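Local coordinates for Peptide/nickel transport system substrate-binding protein (Listeria monocytogenes serotype 1/2a, PDB 5KZT) that binds peptides as the OppA-type substrate-binding protein and probably hands them on to a peptide transport system of the cell membrane, at residues P91-V105 / E134-V148. Sequence-based numbering, arbitrary orientation.
Sequences PVTANDYVYSWRRAV and EELGIKAVDDYTLEV
With CG1 anti to the backbone N (chi1 -178°) and the chain extended beyond it, Ile138 lays CD1 over one face of the Trp101 indole, 3.6 Å from the centroid of the six-membered ring, in a CH-pi contact. Trp101 CG is anti to its own carbonyl carbon (chi1 -67°), which lets the indole lie against Ile138 and Val148; Val148 CG1 meets the ring at its edge, and Leu136 CD2 packs on Trp101 CB at 3.6 Å. Trp101 NE1 is hydrogen-bonded to Phe166 O. Helix 94-105 runs along the hairpin of strands 138-140 and 145-148, nearly antiparallel to the former (151°), and packs on this hairpin, which forms one side of a four-stranded antiparallel sheet within the family 5 solute-binding fold. At the hairpin turn Ala94 N donates to Asp143 O (2.7 Å), while Ala94 CB rests on Ala140 CB at 3.6 Å. Thr93, the N-cap, forms a capping box with Asp96. Toward the other end, the extended Arg102 places its guanidinium between Val98 CG1 on one face and Glu134 CA on the opposite face. Two waters bridge this group to Ile138 O, one accepting from Arg102 NE at 2.8 Å, the other more weakly from NH2.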
ATOM      1  N   PRO A  91      26.770   3.932  14.263  1.00 27.78           N
ATOM      2  CA  PRO A  91      26.637   4.696  13.016  1.00 26.72           C
ATOM      3  C   PRO A  91      25.845   3.919  11.946  1.00 24.91           C
ATOM      4  O   PRO A  91      25.832   2.675  11.957  1.00 24.07           O
ATOM      5  CB  PRO A  91      28.089   4.879  12.568  1.00 27.68           C
ATOM      6  CG  PRO A  91      28.739   3.619  13.031  1.00 28.27           C
ATOM      7  CD  PRO A  91      28.097   3.288  14.355  1.00 28.56           C
ATOM      8  N   VAL A  92      25.165   4.656  11.070  1.00 23.75           N
ATOM      9  CA  VAL A  92      24.510   4.068   9.910  1.00 22.90           C
ATOM     10  C   VAL A  92      25.573   4.016   8.813  1.00 22.95           C
ATOM     11  O   VAL A  92      26.158   5.053   8.445  1.00 23.55           O
ATOM     12  CB  VAL A  92      23.276   4.864   9.449  1.00 22.12           C
ATOM     13  CG1 VAL A  92      22.638   4.218   8.212  1.00 21.09           C
ATOM     14  CG2 VAL A  92      22.261   5.007  10.596  1.00 22.05           C
ATOM     15  N   THR A  93      25.870   2.808   8.343  1.00 22.54           N
ATOM     16  CA  THR A  93      26.963   2.600   7.380  1.00 22.50           C
ATOM     17  C   THR A  93      26.445   1.887   6.134  1.00 21.26           C
ATOM     18  O   THR A  93      25.304   1.396   6.113  1.00 19.91           O
ATOM     19  CB  THR A  93      28.098   1.748   7.979  1.00 23.70           C
ATOM     20  OG1 THR A  93      27.672   0.390   8.072  1.00 23.80           O
ATOM     21  CG2 THR A  93      28.526   2.257   9.341  1.00 24.74           C
ATOM     22  N   ALA A  94      27.307   1.788   5.118  1.00 20.86           N
ATOM     23  CA  ALA A  94      26.978   1.091   3.870  1.00 20.12           C
ATOM     24  C   ALA A  94      26.597  -0.354   4.116  1.00 19.61           C
ATOM     25  O   ALA A  94      25.781  -0.896   3.384  1.00 18.72           O
ATOM     26  CB  ALA A  94      28.149   1.154   2.901  1.00 20.43           C
ATOM     27  N   ASN A  95      27.191  -0.961   5.144  1.00 20.21           N
ATOM     28  CA  ASN A  95      26.917  -2.361   5.490  1.00 20.44           C
ATOM     29  C   ASN A  95      25.463  -2.607   5.874  1.00 19.67           C
ATOM     30  O   ASN A  95      24.940  -3.695   5.654  1.00 18.80           O
ATOM     31  CB  ASN A  95      27.851  -2.827   6.592  1.00 21.97           C
ATOM     32  CG  ASN A  95      29.300  -2.735   6.177  1.00 23.27           C
ATOM     33  OD1 ASN A  95      29.655  -3.121   5.074  1.00 23.68           O
ATOM     34  ND2 ASN A  95      30.136  -2.168   7.035  1.00 24.88           N
ATOM     35  N   ASP A  96      24.811  -1.588   6.428  1.00 19.10           N
ATOM     36  CA  ASP A  96      23.415  -1.701   6.823  1.00 18.93           C
ATOM     37  C   ASP A  96      22.495  -1.790   5.611  1.00 17.74           C
ATOM     38  O   ASP A  96      21.451  -2.439   5.668  1.00 17.05           O
ATOM     39  CB  ASP A  96      22.981  -0.495   7.651  1.00 19.43           C
ATOM     40  CG  ASP A  96      23.781  -0.311   8.912  1.00 20.66           C
ATOM     41  OD1 ASP A  96      24.383  -1.260   9.438  1.00 21.24           O
ATOM     42  OD2 ASP A  96      23.783   0.834   9.412  1.00 22.08           O
ATOM     43  N   TYR A  97      22.873  -1.111   4.528  1.00 17.48           N
ATOM     44  CA  TYR A  97      22.102  -1.189   3.293  1.00 16.98           C
ATOM     45  C   TYR A  97      22.344  -2.507   2.586  1.00 16.47           C
ATOM     46  O   TYR A  97      21.396  -3.144   2.101  1.00 16.35           O
ATOM     47  CB  TYR A  97      22.432  -0.051   2.345  1.00 17.16           C
ATOM     48  CG  TYR A  97      21.988   1.294   2.823  1.00 17.67           C
ATOM     49  CD1 TYR A  97      22.803   2.052   3.653  1.00 18.69           C
ATOM     50  CD2 TYR A  97      20.771   1.828   2.433  1.00 17.59           C
ATOM     51  CE1 TYR A  97      22.395   3.307   4.104  1.00 19.33           C
ATOM     52  CE2 TYR A  97      20.360   3.078   2.878  1.00 18.26           C
ATOM     53  CZ  TYR A  97      21.190   3.811   3.696  1.00 18.91           C
ATOM     54  OH  TYR A  97      20.843   5.049   4.138  1.00 21.06           O
ATOM     55  N   VAL A  98      23.600  -2.927   2.535  1.00 16.60           N
ATOM     56  CA  VAL A  98      23.930  -4.207   1.931  1.00 16.48           C
ATOM     57  C   VAL A  98      23.172  -5.316   2.655  1.00 16.47           C
ATOM     58  O   VAL A  98      22.509  -6.153   2.024  1.00 16.07           O
ATOM     59  CB  VAL A  98      25.444  -4.485   1.943  1.00 17.02           C
ATOM     60  CG1 VAL A  98      25.757  -5.903   1.478  1.00 17.13           C
ATOM     61  CG2 VAL A  98      26.162  -3.496   1.046  1.00 16.89           C
ATOM     62  N   TYR A  99      23.258  -5.312   3.977  1.00 16.97           N
ATOM     63  CA  TYR A  99      22.538  -6.302   4.773  1.00 17.11           C
ATOM     64  C   TYR A  99      21.039  -6.313   4.469  1.00 16.41           C
ATOM     65  O   TYR A  99      20.482  -7.365   4.211  1.00 16.00           O
ATOM     66  CB  TYR A  99      22.780  -6.084   6.267  1.00 17.71           C
ATOM     67  CG  TYR A  99      21.845  -6.898   7.115  1.00 18.00           C
ATOM     68  CD1 TYR A  99      21.969  -8.299   7.195  1.00 18.54           C
ATOM     69  CD2 TYR A  99      20.806  -6.293   7.791  1.00 17.93           C
ATOM     70  CE1 TYR A  99      21.091  -9.049   7.955  1.00 18.72           C
ATOM     71  CE2 TYR A  99      19.923  -7.034   8.552  1.00 18.36           C
ATOM     72  CZ  TYR A  99      20.067  -8.406   8.629  1.00 18.85           C
ATOM     73  OH  TYR A  99      19.159  -9.115   9.387  1.00 19.43           O
ATOM     74  N   SER A 100      20.388  -5.153   4.496  1.00 16.18           N
ATOM     75  CA  SER A 100      18.921  -5.131   4.360  1.00 15.90           C
ATOM     76  C   SER A 100      18.420  -5.445   2.948  1.00 15.15           C
ATOM     77  O   SER A 100      17.378  -6.065   2.794  1.00 15.06           O
ATOM     78  CB  SER A 100      18.318  -3.824   4.845  1.00 16.17           C
ATOM     79  OG  SER A 100      18.617  -2.779   3.965  1.00 16.70           O
ATOM     80  N   TRP A 101      19.130  -5.020   1.921  1.00 15.02           N
ATOM     81  CA  TRP A 101      18.717  -5.371   0.564  1.00 14.56           C
ATOM     82  C   TRP A 101      18.918  -6.884   0.336  1.00 14.67           C
ATOM     83  O   TRP A 101      18.052  -7.542  -0.248  1.00 14.76           O
ATOM     84  CB  TRP A 101      19.471  -4.564  -0.458  1.00 14.53           C
ATOM     85  CG  TRP A 101      19.183  -3.102  -0.462  1.00 14.32           C
ATOM     86  CD1 TRP A 101      18.692  -2.327   0.555  1.00 14.23           C
ATOM     87  CD2 TRP A 101      19.432  -2.226  -1.544  1.00 14.37           C
ATOM     88  NE1 TRP A 101      18.626  -1.004   0.163  1.00 14.32           N
ATOM     89  CE2 TRP A 101      19.073  -0.918  -1.128  1.00 14.63           C
ATOM     90  CE3 TRP A 101      19.889  -2.419  -2.848  1.00 14.60           C
ATOM     91  CZ2 TRP A 101      19.184   0.197  -1.978  1.00 14.63           C
ATOM     92  CZ3 TRP A 101      20.012  -1.302  -3.685  1.00 14.79           C
ATOM     93  CH2 TRP A 101      19.658  -0.024  -3.240  1.00 14.87           C
ATOM     94  N   ARG A 102      20.014  -7.450   0.849  1.00 14.69           N
ATOM     95  CA  ARG A 102      20.173  -8.898   0.764  1.00 15.12           C
ATOM     96  C   ARG A 102      19.052  -9.607   1.550  1.00 15.00           C
ATOM     97  O   ARG A 102      18.517 -10.612   1.086  1.00 15.32           O
ATOM     98  CB  ARG A 102      21.546  -9.343   1.250  1.00 15.78           C
ATOM     99  CG  ARG A 102      22.721  -8.909   0.394  1.00 16.13           C
ATOM    100  CD  ARG A 102      24.025  -9.362   1.020  1.00 17.01           C
ATOM    101  NE  ARG A 102      25.194  -8.962   0.244  1.00 17.52           N
ATOM    102  CZ  ARG A 102      26.462  -9.178   0.590  1.00 18.34           C
ATOM    103  NH1 ARG A 102      26.774  -9.849   1.685  1.00 19.19           N
ATOM    104  NH2 ARG A 102      27.428  -8.735  -0.186  1.00 18.48           N
ATOM    105  N   ARG A 103      18.679  -9.064   2.714  1.00 14.78           N
ATOM    106  CA  ARG A 103      17.569  -9.608   3.505  1.00 15.14           C
ATOM    107  C   ARG A 103      16.271  -9.635   2.707  1.00 14.68           C
ATOM    108  O   ARG A 103      15.535 -10.616   2.771  1.00 14.87           O
ATOM    109  CB  ARG A 103      17.346  -8.809   4.807  1.00 15.37           C
ATOM    110  CG  ARG A 103      16.277  -9.356   5.743  1.00 15.78           C
ATOM    111  CD  ARG A 103      16.417  -8.746   7.129  1.00 16.33           C
ATOM    112  NE  ARG A 103      15.451  -9.294   8.089  1.00 16.92           N
ATOM    113  CZ  ARG A 103      14.313  -8.698   8.467  1.00 16.76           C
ATOM    114  NH1 ARG A 103      13.947  -7.507   7.985  1.00 16.54           N
ATOM    115  NH2 ARG A 103      13.524  -9.296   9.347  1.00 17.31           N
ATOM    116  N   ALA A 104      15.989  -8.545   1.989  1.00 14.19           N
ATOM    117  CA  ALA A 104      14.769  -8.426   1.193  1.00 14.08           C
ATOM    118  C   ALA A 104      14.658  -9.449   0.076  1.00 14.35           C
ATOM    119  O   ALA A 104      13.550  -9.913  -0.190  1.00 14.40           O
ATOM    120  CB  ALA A 104      14.618  -7.020   0.614  1.00 13.69           C
ATOM    121  N   VAL A 105      15.768  -9.785  -0.582  1.00 14.36           N
ATOM    122  CA  VAL A 105      15.730 -10.757  -1.689  1.00 14.83           C
ATOM    123  C   VAL A 105      15.925 -12.208  -1.237  1.00 15.58           C
ATOM    124  O   VAL A 105      15.611 -13.152  -1.966  1.00 15.48           O
ATOM    125  CB  VAL A 105      16.725 -10.424  -2.829  1.00 14.87           C
ATOM    126  CG1 VAL A 105      16.317  -9.135  -3.524  1.00 14.52           C
ATOM    127  CG2 VAL A 105      18.170 -10.313  -2.337  1.00 15.03           C
ATOM    128  N   GLU A 134      24.218 -12.720  -1.650  1.00 21.52           N
ATOM    129  CA  GLU A 134      25.457 -11.930  -1.761  1.00 22.48           C
ATOM    130  C   GLU A 134      25.804 -11.449  -3.196  1.00 21.83           C
ATOM    131  O   GLU A 134      26.635 -10.579  -3.363  1.00 21.97           O
ATOM    132  CB  GLU A 134      26.647 -12.679  -1.151  1.00 24.23           C
ATOM    133  CG  GLU A 134      27.126 -13.902  -1.916  1.00 25.84           C
ATOM    134  CD  GLU A 134      28.079 -14.768  -1.105  1.00 27.83           C
ATOM    135  OE1 GLU A 134      29.063 -15.273  -1.690  1.00 30.11           O
ATOM    136  OE2 GLU A 134      27.859 -14.944   0.114  1.00 28.49           O
ATOM    137  N   GLU A 135      25.154 -12.002  -4.216  1.00 21.10           N
ATOM    138  CA  GLU A 135      25.373 -11.572  -5.585  1.00 20.81           C
ATOM    139  C   GLU A 135      24.586 -10.321  -5.972  1.00 18.97           C
ATOM    140  O   GLU A 135      24.755  -9.821  -7.071  1.00 19.03           O
ATOM    141  CB  GLU A 135      25.099 -12.737  -6.549  1.00 22.16           C
ATOM    142  CG  GLU A 135      26.011 -13.939  -6.264  1.00 23.86           C
ATOM    143  CD  GLU A 135      25.746 -15.115  -7.176  1.00 25.56           C
ATOM    144  OE1 GLU A 135      26.000 -14.991  -8.395  1.00 26.99           O
ATOM    145  OE2 GLU A 135      25.284 -16.183  -6.688  1.00 27.17           O
ATOM    146  N   LEU A 136      23.732  -9.818  -5.080  1.00 17.41           N
ATOM    147  CA  LEU A 136      22.897  -8.660  -5.368  1.00 16.00           C
ATOM    148  C   LEU A 136      23.762  -7.454  -5.719  1.00 15.80           C
ATOM    149  O   LEU A 136      24.847  -7.276  -5.140  1.00 16.06           O
ATOM    150  CB  LEU A 136      22.025  -8.328  -4.148  1.00 15.43           C
ATOM    151  CG  LEU A 136      20.941  -7.247  -4.358  1.00 14.81           C
ATOM    152  CD1 LEU A 136      19.903  -7.672  -5.406  1.00 14.71           C
ATOM    153  CD2 LEU A 136      20.247  -6.912  -3.047  1.00 14.40           C
ATOM    154  N   GLY A 137      23.291  -6.647  -6.658  1.00 15.16           N
ATOM    155  CA  GLY A 137      24.015  -5.488  -7.133  1.00 15.67           C
ATOM    156  C   GLY A 137      24.074  -4.310  -6.188  1.00 15.66           C
ATOM    157  O   GLY A 137      23.736  -3.198  -6.571  1.00 15.87           O
ATOM    158  N   ILE A 138      24.495  -4.552  -4.951  1.00 16.08           N
ATOM    159  CA  ILE A 138      24.841  -3.490  -4.007  1.00 16.52           C
ATOM    160  C   ILE A 138      26.121  -3.904  -3.291  1.00 17.90           C
ATOM    161  O   ILE A 138      26.218  -5.035  -2.813  1.00 18.24           O
ATOM    162  CB  ILE A 138      23.687  -3.179  -3.017  1.00 16.11           C
ATOM    163  CG1 ILE A 138      24.088  -2.024  -2.088  1.00 16.31           C
ATOM    164  CG2 ILE A 138      23.234  -4.439  -2.242  1.00 15.84           C
ATOM    165  CD1 ILE A 138      22.938  -1.467  -1.254  1.00 16.26           C
ATOM    166  N   LYS A 139      27.086  -2.985  -3.254  1.00 19.00           N
ATOM    167  CA  LYS A 139      28.421  -3.164  -2.691  1.00 20.95           C
ATOM    168  C   LYS A 139      28.718  -2.026  -1.731  1.00 20.89           C
ATOM    169  O   LYS A 139      28.451  -0.863  -2.056  1.00 20.04           O
ATOM    170  CB  LYS A 139      29.481  -3.029  -3.790  1.00 22.90           C
ATOM    171  CG  LYS A 139      30.062  -4.284  -4.373  1.00 25.15           C
ATOM    172  CD  LYS A 139      31.084  -3.898  -5.442  1.00 27.25           C
ATOM    173  CE  LYS A 139      31.611  -5.088  -6.240  1.00 28.87           C
ATOM    174  NZ  LYS A 139      30.501  -5.832  -6.910  1.00 29.31           N
ATOM    175  N   ALA A 140      29.305  -2.362  -0.578  1.00 21.25           N
ATOM    176  CA  ALA A 140      29.872  -1.367   0.310  1.00 21.56           C
ATOM    177  C   ALA A 140      31.297  -1.145  -0.188  1.00 22.34           C
ATOM    178  O   ALA A 140      32.192  -1.945   0.074  1.00 22.72           O
ATOM    179  CB  ALA A 140      29.870  -1.844   1.746  1.00 21.99           C
ATOM    180  N   VAL A 141      31.491  -0.066  -0.925  1.00 22.34           N
ATOM    181  CA  VAL A 141      32.815   0.323  -1.401  1.00 23.27           C
ATOM    182  C   VAL A 141      33.713   0.680  -0.192  1.00 24.12           C
ATOM    183  O   VAL A 141      34.891   0.331  -0.150  1.00 24.46           O
ATOM    184  CB  VAL A 141      32.701   1.493  -2.405  1.00 23.55           C
ATOM    185  CG1 VAL A 141      34.057   2.072  -2.756  1.00 24.48           C
ATOM    186  CG2 VAL A 141      31.979   1.020  -3.672  1.00 23.00           C
ATOM    187  N   ASP A 142      33.134   1.395   0.766  1.00 23.91           N
ATOM    188  CA  ASP A 142      33.717   1.580   2.079  1.00 24.65           C
ATOM    189  C   ASP A 142      32.540   1.809   3.043  1.00 24.58           C
ATOM    190  O   ASP A 142      31.365   1.704   2.628  1.00 23.07           O
ATOM    191  CB  ASP A 142      34.793   2.700   2.076  1.00 25.81           C
ATOM    192  CG  ASP A 142      34.254   4.097   1.718  1.00 25.92           C
ATOM    193  OD1 ASP A 142      33.124   4.469   2.061  1.00 25.28           O
ATOM    194  OD2 ASP A 142      35.013   4.877   1.118  1.00 27.33           O
ATOM    195  N   ASP A 143      32.813   2.110   4.309  1.00 25.46           N
ATOM    196  CA  ASP A 143      31.721   2.214   5.277  1.00 25.82           C
ATOM    197  C   ASP A 143      30.705   3.327   4.980  1.00 25.20           C
ATOM    198  O   ASP A 143      29.560   3.243   5.450  1.00 24.64           O
ATOM    199  CB  ASP A 143      32.272   2.287   6.715  1.00 27.53           C
ATOM    200  CG  ASP A 143      32.886   0.956   7.165  1.00 28.74           C
ATOM    201  OD1 ASP A 143      32.607  -0.083   6.531  1.00 28.51           O
ATOM    202  OD2 ASP A 143      33.667   0.936   8.138  1.00 30.69           O
ATOM    203  N   TYR A 144      31.077   4.335   4.184  1.00 25.39           N
ATOM    204  CA  TYR A 144      30.149   5.418   3.828  1.00 25.28           C
ATOM    205  C   TYR A 144      29.946   5.620   2.317  1.00 24.15           C
ATOM    206  O   TYR A 144      29.553   6.697   1.889  1.00 24.10           O
ATOM    207  CB  TYR A 144      30.596   6.709   4.534  1.00 26.80           C
ATOM    208  CG  TYR A 144      30.538   6.517   6.033  1.00 27.97           C
ATOM    209  CD1 TYR A 144      29.333   6.686   6.730  1.00 27.92           C
ATOM    210  CD2 TYR A 144      31.666   6.082   6.750  1.00 29.32           C
ATOM    211  CE1 TYR A 144      29.258   6.460   8.099  1.00 28.57           C
ATOM    212  CE2 TYR A 144      31.600   5.851   8.123  1.00 29.84           C
ATOM    213  CZ  TYR A 144      30.400   6.038   8.789  1.00 29.96           C
ATOM    214  OH  TYR A 144      30.342   5.811  10.146  1.00 30.81           O
ATOM    215  N   THR A 145      30.193   4.579   1.517  1.00 23.30           N
ATOM    216  CA  THR A 145      29.993   4.635   0.064  1.00 22.71           C
ATOM    217  C   THR A 145      29.373   3.336  -0.454  1.00 21.46           C
ATOM    218  O   THR A 145      29.885   2.243  -0.165  1.00 21.24           O
ATOM    219  CB  THR A 145      31.324   4.877  -0.678  1.00 23.76           C
ATOM    220  OG1 THR A 145      31.935   6.057  -0.153  1.00 24.84           O
ATOM    221  CG2 THR A 145      31.113   5.034  -2.219  1.00 23.45           C
ATOM    222  N   LEU A 146      28.278   3.475  -1.207  1.00 20.40           N
ATOM    223  CA  LEU A 146      27.645   2.355  -1.913  1.00 19.42           C
ATOM    224  C   LEU A 146      27.863   2.463  -3.409  1.00 19.68           C
ATOM    225  O   LEU A 146      27.897   3.574  -3.981  1.00 19.70           O
ATOM    226  CB  LEU A 146      26.137   2.331  -1.679  1.00 18.63           C
ATOM    227  CG  LEU A 146      25.634   2.005  -0.286  1.00 18.36           C
ATOM    228  CD1 LEU A 146      24.167   2.355  -0.191  1.00 17.81           C
ATOM    229  CD2 LEU A 146      25.884   0.543   0.067  1.00 18.09           C
ATOM    230  N   GLU A 147      28.008   1.298  -4.044  1.00 19.65           N
ATOM    231  CA  GLU A 147      27.842   1.186  -5.467  1.00 19.82           C
ATOM    232  C   GLU A 147      26.637   0.282  -5.712  1.00 18.39           C
ATOM    233  O   GLU A 147      26.673  -0.896  -5.348  1.00 17.69           O
ATOM    234  CB  GLU A 147      29.067   0.604  -6.144  1.00 21.70           C
ATOM    235  CG  GLU A 147      28.994   0.731  -7.660  1.00 22.88           C
ATOM    236  CD  GLU A 147      30.030  -0.101  -8.380  1.00 24.50           C
ATOM    237  OE1 GLU A 147      29.879  -1.362  -8.440  1.00 26.11           O
ATOM    238  OE2 GLU A 147      30.992   0.500  -8.906  1.00 26.08           O
ATOM    239  N   VAL A 148      25.595   0.851  -6.322  1.00 17.12           N
ATOM    240  CA  VAL A 148      24.368   0.111  -6.687  1.00 16.26           C
ATOM    241  C   VAL A 148      24.352  -0.070  -8.195  1.00 16.22           C
ATOM    242  O   VAL A 148      24.489   0.900  -8.948  1.00 16.05           O
ATOM    243  CB  VAL A 148      23.105   0.875  -6.232  1.00 15.75           C
ATOM    244  CG1 VAL A 148      21.824   0.207  -6.744  1.00 15.28           C
ATOM    245  CG2 VAL A 148      23.082   1.009  -4.707  1.00 15.70           C
TER
HETATM  246  O   HOH W   1      25.173  -7.629  -2.196  1.00 21.32           O
HETATM  247  O   HOH W   2      28.238  -6.757  -1.865  1.00 23.41           O